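Putative uncharacterized protein TTHA1012 (Thermus thermophilus, PDB 2YZY) is of unknown function but may bind the acyl chains of lipoproteins, as the carrier LolA does. Local coordinates at residues Arg14-Leu19 with Asp154-Leu158; Glu38-Arg43 with Val55-Pro60; Gly128-Val134 with Met146-Lys152. One frame throughout, in Å; residues are numbered along the deposited sequence.

Contact 1: residues Arg14-Leu19 with Asp154-Leu158; sequences RVEKNL and DPRPL
The pyrrolidine ring of P155 is the main bump of this contact, and it presses against one side of the helix between R14, V15 and N18. Its CB lies 4.1 Å from V15 CG2. The same CB is near the CB of R14, whose long chain then leads off elsewhere. On the N18 side, P155 CD sits 3.8 Å from N18 ND2, so the amide borders the ring as well as binding beside it. V15 also reaches further along the strand. Its CG1 stands anti to the backbone N (chi1 173°) and meets P157 CD at 4.1 Å. L19, the first residue to leave the helix, points CD1 at the same P157 CD. The CD corner of P157 thus rests in the shallow notch formed by two methyl groups, one from V15 and one from L19. R156 CB flanks L19 CD1 as well.

As in the LolA fold, helix 7-18 probably acts as a lid over antiparallel strands; here its C-terminal end meets the segment leading into strand 156-163. V15 and P157 also touch I150 of the adjacent strand, and L19 rests on F178.

The polar part is the amide of N18. ND2 gives one N-H to D154 OD1 at 2.8 Å, nearly straight at 169°. It gives the other to P155 O, also at 2.8 Å. Both acceptors lie close to the amide plane, which fixes the rotation of the group. The carboxylate of D154 stands 88° from that plane, and its OD1 is approached from above. R180 holds the same OD1 in a salt bridge and also bonds N18 O, just where the helix ends.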
# COMPACT_ATOMS: atom_id res chain seq x y z
N ARG A 14 -7.17 -3.25 15.12
CA ARG A 14 -8.48 -2.75 14.74
C ARG A 14 -8.55 -2.58 13.22
O ARG A 14 -9.57 -2.87 12.60
CB ARG A 14 -8.76 -1.40 15.41
CG ARG A 14 -8.92 -1.46 16.92
CD ARG A 14 -9.16 -0.08 17.50
NE ARG A 14 -9.39 -0.12 18.94
CZ ARG A 14 -10.43 -0.71 19.52
NH1 ARG A 14 -11.35 -1.32 18.78
NH2 ARG A 14 -10.55 -0.70 20.84
N VAL A 15 -7.46 -2.11 12.64
CA VAL A 15 -7.39 -1.91 11.20
C VAL A 15 -7.52 -3.24 10.47
O VAL A 15 -8.31 -3.37 9.54
CB VAL A 15 -6.05 -1.25 10.79
CG1 VAL A 15 -5.92 -1.22 9.26
CG2 VAL A 15 -5.97 0.16 11.35
N GLU A 16 -6.75 -4.23 10.91
CA GLU A 16 -6.77 -5.55 10.30
C GLU A 16 -8.18 -6.14 10.30
O GLU A 16 -8.64 -6.67 9.28
CB GLU A 16 -5.81 -6.49 11.03
CG GLU A 16 -5.66 -7.85 10.36
CD GLU A 16 -4.50 -8.65 10.93
OE1 GLU A 16 -4.55 -9.01 12.12
OE2 GLU A 16 -3.54 -8.92 10.18
N LYS A 17 -8.86 -6.04 11.43
CA LYS A 17 -10.22 -6.56 11.53
C LYS A 17 -11.19 -5.74 10.69
O LYS A 17 -12.10 -6.29 10.07
CB LYS A 17 -10.69 -6.56 12.99
CG LYS A 17 -10.30 -7.78 13.82
CD LYS A 17 -8.84 -7.79 14.24
CE LYS A 17 -7.93 -8.29 13.14
NZ LYS A 17 -6.52 -8.38 13.61
N ASN A 18 -10.99 -4.43 10.67
CA ASN A 18 -11.86 -3.52 9.93
C ASN A 18 -11.72 -3.64 8.42
O ASN A 18 -12.62 -3.24 7.68
CB ASN A 18 -11.59 -2.08 10.37
CG ASN A 18 -12.63 -1.11 9.84
OD1 ASN A 18 -13.83 -1.32 9.99
ND2 ASN A 18 -12.16 -0.02 9.24
N LEU A 19 -10.60 -4.18 7.95
CA LEU A 19 -10.37 -4.33 6.52
C LEU A 19 -10.31 -5.81 6.12
O LEU A 19 -9.51 -6.19 5.26
CB LEU A 19 -9.06 -3.65 6.11
CG LEU A 19 -9.02 -2.13 6.27
CD1 LEU A 19 -7.64 -1.61 5.86
CD2 LEU A 19 -10.11 -1.49 5.42
N ASP A 154 -13.12 5.08 11.07
CA ASP A 154 -13.17 3.88 10.25
C ASP A 154 -11.71 3.47 10.07
O ASP A 154 -11.09 3.76 9.04
CB ASP A 154 -13.83 4.19 8.90
CG ASP A 154 -13.93 2.97 7.99
OD1 ASP A 154 -14.17 1.86 8.51
OD2 ASP A 154 -13.78 3.13 6.77
N PRO A 155 -11.14 2.79 11.08
CA PRO A 155 -9.75 2.31 11.11
C PRO A 155 -9.16 1.80 9.81
O PRO A 155 -9.43 0.68 9.39
CB PRO A 155 -9.78 1.25 12.20
CG PRO A 155 -10.77 1.81 13.16
CD PRO A 155 -11.88 2.27 12.25
N ARG A 156 -8.33 2.64 9.19
CA ARG A 156 -7.65 2.31 7.94
C ARG A 156 -6.54 3.34 7.75
O ARG A 156 -6.62 4.46 8.26
CB ARG A 156 -8.63 2.34 6.76
CG ARG A 156 -9.22 3.71 6.43
CD ARG A 156 -10.36 3.56 5.42
NE ARG A 156 -10.92 4.84 5.01
CZ ARG A 156 -10.33 5.70 4.19
NH1 ARG A 156 -9.13 5.43 3.68
NH2 ARG A 156 -10.93 6.85 3.89
N PRO A 157 -5.48 2.97 7.02
CA PRO A 157 -4.36 3.87 6.78
C PRO A 157 -4.71 5.03 5.86
O PRO A 157 -5.44 4.88 4.88
CB PRO A 157 -3.29 2.97 6.15
CG PRO A 157 -3.72 1.57 6.54
CD PRO A 157 -5.21 1.64 6.44
N LEU A 158 -4.19 6.21 6.19
CA LEU A 158 -4.44 7.39 5.38
C LEU A 158 -3.16 7.95 4.79
O LEU A 158 -3.18 8.59 3.74
CB LEU A 158 -5.10 8.49 6.21
CG LEU A 158 -6.52 8.27 6.72
CD1 LEU A 158 -6.94 9.45 7.58
CD2 LEU A 158 -7.46 8.12 5.53

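Contact 2: residues Glu38-Arg43 with Val55-Pro60; sequences EELLAR and VEFLKP
E39 and K59 cross obliquely on one face of a beta hairpin, and their charged ends join in a salt bridge. K59 NZ lies 3.0 Å from E39 OE2 and meets it from above the carboxylate plane. The lysine chain is fully extended, with CG anti to the carbonyl carbon (chi1 -63°), and this carries it past L41 toward the acid. L41 CB packs 3.7 Å from K59 CB. The CD2 branch of L41 lies against L58 CB at 3.9 Å, so the leucine is held by two consecutive residues of strand 52-59. L58 also places CD1 over one face of the R43 guanidinium, 3.6 Å from R43 NH1.

The opposite face carries L40, A42 and F57. L40 CD1 comes to the edge of the F57 ring, near its plane, 4.0 Å from CD1 of F57. A42 CB touches the same ring carbon obliquely. V55 CG1 lies over one ring face toward the rim. L63 borders both L40 and F57.

L58 and K59 both face L41 in a classic beta bulge. Their two amides share one acceptor, L41 O, with L58 N the nearer at 2.7 Å. Beyond the bulge R43 and E56 exchange a regular pair of backbone bonds. At the other end a cis peptide precedes P60, whose ring meets E38.

The charges at the two ends are handled differently. The charged ends of R43 and E56 do not meet, but a water in the guanidinium plane accepts from R43 NH1 and donates to E56 OE1. E56 OE2 is taken by R54 and R190. E39 OE2 serves Q28 as well as K59, so the acid is likely to be held in its charged form.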
# COMPACT_ATOMS: atom_id res chain seq x y z
N GLU A 38 9.97 11.89 -7.65
CA GLU A 38 8.94 11.65 -8.66
C GLU A 38 7.59 11.43 -8.00
O GLU A 38 7.52 11.16 -6.80
CB GLU A 38 9.30 10.43 -9.52
CG GLU A 38 10.62 10.57 -10.27
CD GLU A 38 10.77 9.52 -11.35
OE1 GLU A 38 9.98 9.54 -12.32
OE2 GLU A 38 11.68 8.68 -11.24
N GLU A 39 6.53 11.55 -8.79
CA GLU A 39 5.19 11.33 -8.27
C GLU A 39 4.81 9.88 -8.48
O GLU A 39 5.06 9.31 -9.54
CB GLU A 39 4.15 12.21 -8.98
CG GLU A 39 2.75 12.09 -8.38
CD GLU A 39 1.67 12.79 -9.19
OE1 GLU A 39 1.92 13.90 -9.70
OE2 GLU A 39 0.55 12.25 -9.28
N LEU A 40 4.21 9.28 -7.45
CA LEU A 40 3.76 7.90 -7.53
C LEU A 40 2.24 7.92 -7.46
O LEU A 40 1.65 8.61 -6.62
CB LEU A 40 4.31 7.07 -6.37
CG LEU A 40 3.90 5.59 -6.35
CD1 LEU A 40 4.56 4.86 -7.51
CD2 LEU A 40 4.31 4.96 -5.03
N LEU A 41 1.60 7.19 -8.37
CA LEU A 41 0.15 7.10 -8.37
C LEU A 41 -0.20 5.66 -8.70
O LEU A 41 0.32 5.10 -9.66
CB LEU A 41 -0.47 8.04 -9.42
CG LEU A 41 -2.01 8.02 -9.47
CD1 LEU A 41 -2.59 8.53 -8.16
CD2 LEU A 41 -2.50 8.89 -10.62
N ALA A 42 -1.08 5.07 -7.91
CA ALA A 42 -1.46 3.68 -8.15
C ALA A 42 -2.82 3.35 -7.56
O ALA A 42 -3.32 4.05 -6.68
CB ALA A 42 -0.41 2.76 -7.54
N ARG A 43 -3.43 2.30 -8.08
CA ARG A 43 -4.70 1.83 -7.55
C ARG A 43 -4.36 0.54 -6.82
O ARG A 43 -3.53 -0.24 -7.28
CB ARG A 43 -5.72 1.56 -8.66
CG ARG A 43 -6.25 2.81 -9.35
CD ARG A 43 -7.45 2.45 -10.22
NE ARG A 43 -8.05 3.60 -10.89
CZ ARG A 43 -7.74 4.02 -12.11
NH1 ARG A 43 -6.82 3.38 -12.82
NH2 ARG A 43 -8.36 5.07 -12.63
N VAL A 55 -1.69 -4.26 -7.07
CA VAL A 55 -1.35 -2.84 -7.14
C VAL A 55 -1.12 -2.51 -8.61
O VAL A 55 -0.37 -3.20 -9.30
CB VAL A 55 -0.07 -2.53 -6.33
CG1 VAL A 55 0.25 -1.04 -6.43
CG2 VAL A 55 -0.26 -2.96 -4.88
N GLU A 56 -1.80 -1.47 -9.09
CA GLU A 56 -1.69 -1.05 -10.48
C GLU A 56 -1.10 0.35 -10.53
O GLU A 56 -1.64 1.28 -9.94
CB GLU A 56 -3.07 -1.08 -11.14
CG GLU A 56 -3.65 -2.49 -11.20
CD GLU A 56 -5.05 -2.56 -11.77
OE1 GLU A 56 -5.54 -1.54 -12.30
OE2 GLU A 56 -5.66 -3.65 -11.70
N PHE A 57 0.01 0.50 -11.25
CA PHE A 57 0.69 1.78 -11.33
C PHE A 57 0.26 2.68 -12.47
O PHE A 57 0.07 2.23 -13.60
CB PHE A 57 2.20 1.53 -11.38
CG PHE A 57 2.72 0.81 -10.18
CD1 PHE A 57 3.07 1.51 -9.03
CD2 PHE A 57 2.81 -0.58 -10.18
CE1 PHE A 57 3.51 0.83 -7.90
CE2 PHE A 57 3.24 -1.27 -9.04
CZ PHE A 57 3.59 -0.56 -7.90
N LEU A 58 0.12 3.97 -12.15
CA LEU A 58 -0.28 4.99 -13.11
C LEU A 58 0.81 6.04 -13.35
O LEU A 58 0.90 6.61 -14.44
CB LEU A 58 -1.57 5.66 -12.63
CG LEU A 58 -2.79 4.73 -12.61
CD1 LEU A 58 -3.93 5.38 -11.85
CD2 LEU A 58 -3.20 4.39 -14.03
N LYS A 59 1.61 6.31 -12.32
CA LYS A 59 2.71 7.28 -12.40
C LYS A 59 3.83 6.75 -11.52
O LYS A 59 3.57 6.08 -10.52
CB LYS A 59 2.28 8.65 -11.87
CG LYS A 59 1.16 9.31 -12.65
CD LYS A 59 0.88 10.68 -12.04
CE LYS A 59 -0.32 11.34 -12.68
NZ LYS A 59 -0.58 12.66 -12.03
N PRO A 60 5.10 7.04 -11.86
CA PRO A 60 5.58 7.84 -12.99
C PRO A 60 5.57 7.08 -14.31
O PRO A 60 5.13 5.93 -14.38
CB PRO A 60 6.98 8.22 -12.55
CG PRO A 60 7.43 7.00 -11.84
CD PRO A 60 6.22 6.62 -11.00
O HOH W 1 -5.00 1.12 -12.84

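Contact 3: residues Gly128-Val134 with Met146-Lys152; sequences GMAWKLV and MELYILK. With MPD ((4S)-2-methyl-2,4-pentanediol), chain C.
The indole of W131 has the K152 chain across one face and I150 at its edge. K152 CG sits 3.5 Å from the centroid of the six-membered ring, a CH-pi contact 16° off the normal. I150 CG2 lies in the ring plane, 3.9 Å from W131 CE3. The two strands, 128-136 and 145-151, form an antiparallel hairpin in the LolA-like fold. Helix 7-18 covers the face of W131, L133 and I150 through I11. An alanine in place of W131 is likely to open a gap beside I11 and I150 and leave the K152 chain without its aromatic support. K152 bends at chi3 (64°) as it passes over the indole, which brings CE near W131 NE1, and its amine pairs with E122.

On the other face of the hairpin K132 lies side by side with Y149. K132 CG approaches Y149 CE1 obliquely at 3.5 Å. The phenol OH donates to E147 OE1 at 2.6 Å, which ties the ring to the acid two residues before it.

Backbone bonds join W131 with I150 and L133 with L148 in both directions, and K152 N closes the end on M129 O. K132 NZ also pairs with E120. An MPD molecule, probably from the crystallisation liquor, bridges K132 and E147: its O2 accepts from K132 NZ at 2.8 Å and donates to E147 OE2 at 2.7 Å.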
# COMPACT_ATOMS: atom_id res chain seq x y z
N GLY A 128 -10.76 13.46 8.66
CA GLY A 128 -11.25 13.49 10.03
C GLY A 128 -10.15 13.21 11.03
O GLY A 128 -8.97 13.21 10.68
N MET A 129 -10.52 12.97 12.28
CA MET A 129 -9.53 12.69 13.31
C MET A 129 -8.80 11.39 13.02
O MET A 129 -9.41 10.39 12.65
CB MET A 129 -10.19 12.61 14.69
CG MET A 129 -10.69 13.95 15.22
SD MET A 129 -9.40 15.22 15.16
CE MET A 129 -8.08 14.40 16.04
N ALA A 130 -7.49 11.42 13.19
CA ALA A 130 -6.67 10.25 12.94
C ALA A 130 -5.61 10.08 14.01
O ALA A 130 -5.24 11.04 14.69
CB ALA A 130 -6.00 10.37 11.57
N TRP A 131 -5.13 8.85 14.16
CA TRP A 131 -4.07 8.55 15.11
C TRP A 131 -2.76 8.69 14.35
O TRP A 131 -2.66 8.28 13.19
CB TRP A 131 -4.17 7.10 15.60
CG TRP A 131 -5.29 6.82 16.54
CD1 TRP A 131 -5.46 7.34 17.79
CD2 TRP A 131 -6.36 5.90 16.33
NE1 TRP A 131 -6.58 6.79 18.38
CE2 TRP A 131 -7.15 5.90 17.51
CE3 TRP A 131 -6.74 5.07 15.27
CZ2 TRP A 131 -8.29 5.10 17.65
CZ3 TRP A 131 -7.87 4.27 15.41
CH2 TRP A 131 -8.64 4.30 16.59
N LYS A 132 -1.76 9.28 15.00
CA LYS A 132 -0.45 9.42 14.39
C LYS A 132 0.48 8.44 15.09
O LYS A 132 0.76 8.59 16.28
CB LYS A 132 0.10 10.84 14.55
CG LYS A 132 1.53 11.00 14.00
CD LYS A 132 2.15 12.34 14.37
CE LYS A 132 3.59 12.45 13.87
NZ LYS A 132 4.33 13.57 14.54
N LEU A 133 0.94 7.43 14.36
CA LEU A 133 1.86 6.45 14.92
C LEU A 133 3.26 6.79 14.43
O LEU A 133 3.44 7.22 13.29
CB LEU A 133 1.49 5.04 14.47
CG LEU A 133 0.07 4.54 14.74
CD1 LEU A 133 -0.05 3.10 14.24
CD2 LEU A 133 -0.25 4.61 16.22
N VAL A 134 4.25 6.62 15.29
CA VAL A 134 5.63 6.91 14.93
C VAL A 134 6.53 5.76 15.34
O VAL A 134 6.27 5.07 16.32
CB VAL A 134 6.11 8.22 15.59
CG1 VAL A 134 5.30 9.39 15.07
CG2 VAL A 134 5.97 8.13 17.10
N MET A 146 9.46 6.57 10.55
CA MET A 146 8.25 6.70 9.75
C MET A 146 7.07 7.18 10.57
O MET A 146 7.04 7.06 11.80
CB MET A 146 7.89 5.37 9.09
CG MET A 146 7.33 4.33 10.05
SD MET A 146 6.80 2.83 9.21
CE MET A 146 5.22 3.33 8.55
N GLU A 147 6.09 7.74 9.87
CA GLU A 147 4.86 8.22 10.46
C GLU A 147 3.76 7.44 9.75
O GLU A 147 3.78 7.32 8.53
CB GLU A 147 4.67 9.72 10.22
CG GLU A 147 5.78 10.59 10.79
CD GLU A 147 5.64 12.05 10.41
OE1 GLU A 147 4.75 12.39 9.60
OE2 GLU A 147 6.43 12.87 10.92
N LEU A 148 2.81 6.91 10.52
CA LEU A 148 1.69 6.17 9.95
C LEU A 148 0.42 6.79 10.53
O LEU A 148 0.25 6.83 11.74
CB LEU A 148 1.76 4.69 10.33
CG LEU A 148 0.56 3.82 9.89
CD1 LEU A 148 0.38 3.92 8.38
CD2 LEU A 148 0.79 2.38 10.31
N TYR A 149 -0.44 7.29 9.65
CA TYR A 149 -1.69 7.92 10.07
C TYR A 149 -2.87 7.00 9.82
O TYR A 149 -3.07 6.51 8.71
CB TYR A 149 -1.86 9.24 9.31
CG TYR A 149 -0.76 10.23 9.61
CD1 TYR A 149 -0.89 11.14 10.67
CD2 TYR A 149 0.42 10.25 8.87
CE1 TYR A 149 0.14 12.03 10.97
CE2 TYR A 149 1.45 11.13 9.17
CZ TYR A 149 1.30 12.02 10.22
OH TYR A 149 2.32 12.90 10.52
N ILE A 150 -3.65 6.77 10.88
CA ILE A 150 -4.81 5.88 10.83
C ILE A 150 -6.10 6.62 11.17
O ILE A 150 -6.22 7.23 12.23
CB ILE A 150 -4.65 4.72 11.84
CG1 ILE A 150 -3.33 3.98 11.59
CG2 ILE A 150 -5.85 3.78 11.75
CD1 ILE A 150 -3.22 3.34 10.21
N LEU A 151 -7.07 6.56 10.26
CA LEU A 151 -8.37 7.21 10.47
C LEU A 151 -9.01 6.55 11.70
O LEU A 151 -9.05 5.33 11.80
CB LEU A 151 -9.26 7.02 9.24
CG LEU A 151 -10.65 7.66 9.27
CD1 LEU A 151 -10.53 9.17 9.36
CD2 LEU A 151 -11.42 7.28 8.01
N LYS A 152 -9.52 7.36 12.63
CA LYS A 152 -10.13 6.82 13.84
C LYS A 152 -11.55 6.26 13.67
O LYS A 152 -11.83 5.15 14.12
CB LYS A 152 -10.15 7.89 14.95
CG LYS A 152 -8.78 8.26 15.48
CD LYS A 152 -8.86 9.30 16.59
CE LYS A 152 -9.59 8.77 17.82
NZ LYS A 152 -9.68 9.80 18.90
C1 MPD C . 9.22 13.57 13.23
C2 MPD C . 8.24 12.62 13.93
O2 MPD C . 6.91 12.93 13.53
CM MPD C . 8.57 11.17 13.55
C3 MPD C . 8.36 12.77 15.45
C4 MPD C . 8.09 14.05 16.26
O4 MPD C . 6.69 14.33 16.27
C5 MPD C . 8.60 13.86 17.69

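How the contacts relate
Helix 7-18 comes first in the chain, and its end opens contact 1, which is closed only after most of the strands have been made. Contact 2 comes next and closes a short hairpin loop between strands 39-47 and 52-59. Contact 3 closes a second hairpin, between strands 128-136 and 145-151. Contacts 2 and 3 follow in series, and both nest inside the loop of contact 1. The chain then turns from strand 145-151 into strand 156-163. There contacts 1 and 3 touch through backbone bonds between the two strands, and contact 1 ties the end of the helix to this part of the fold. Contact 2 lies about 22 Å from each of the others, centre to centre.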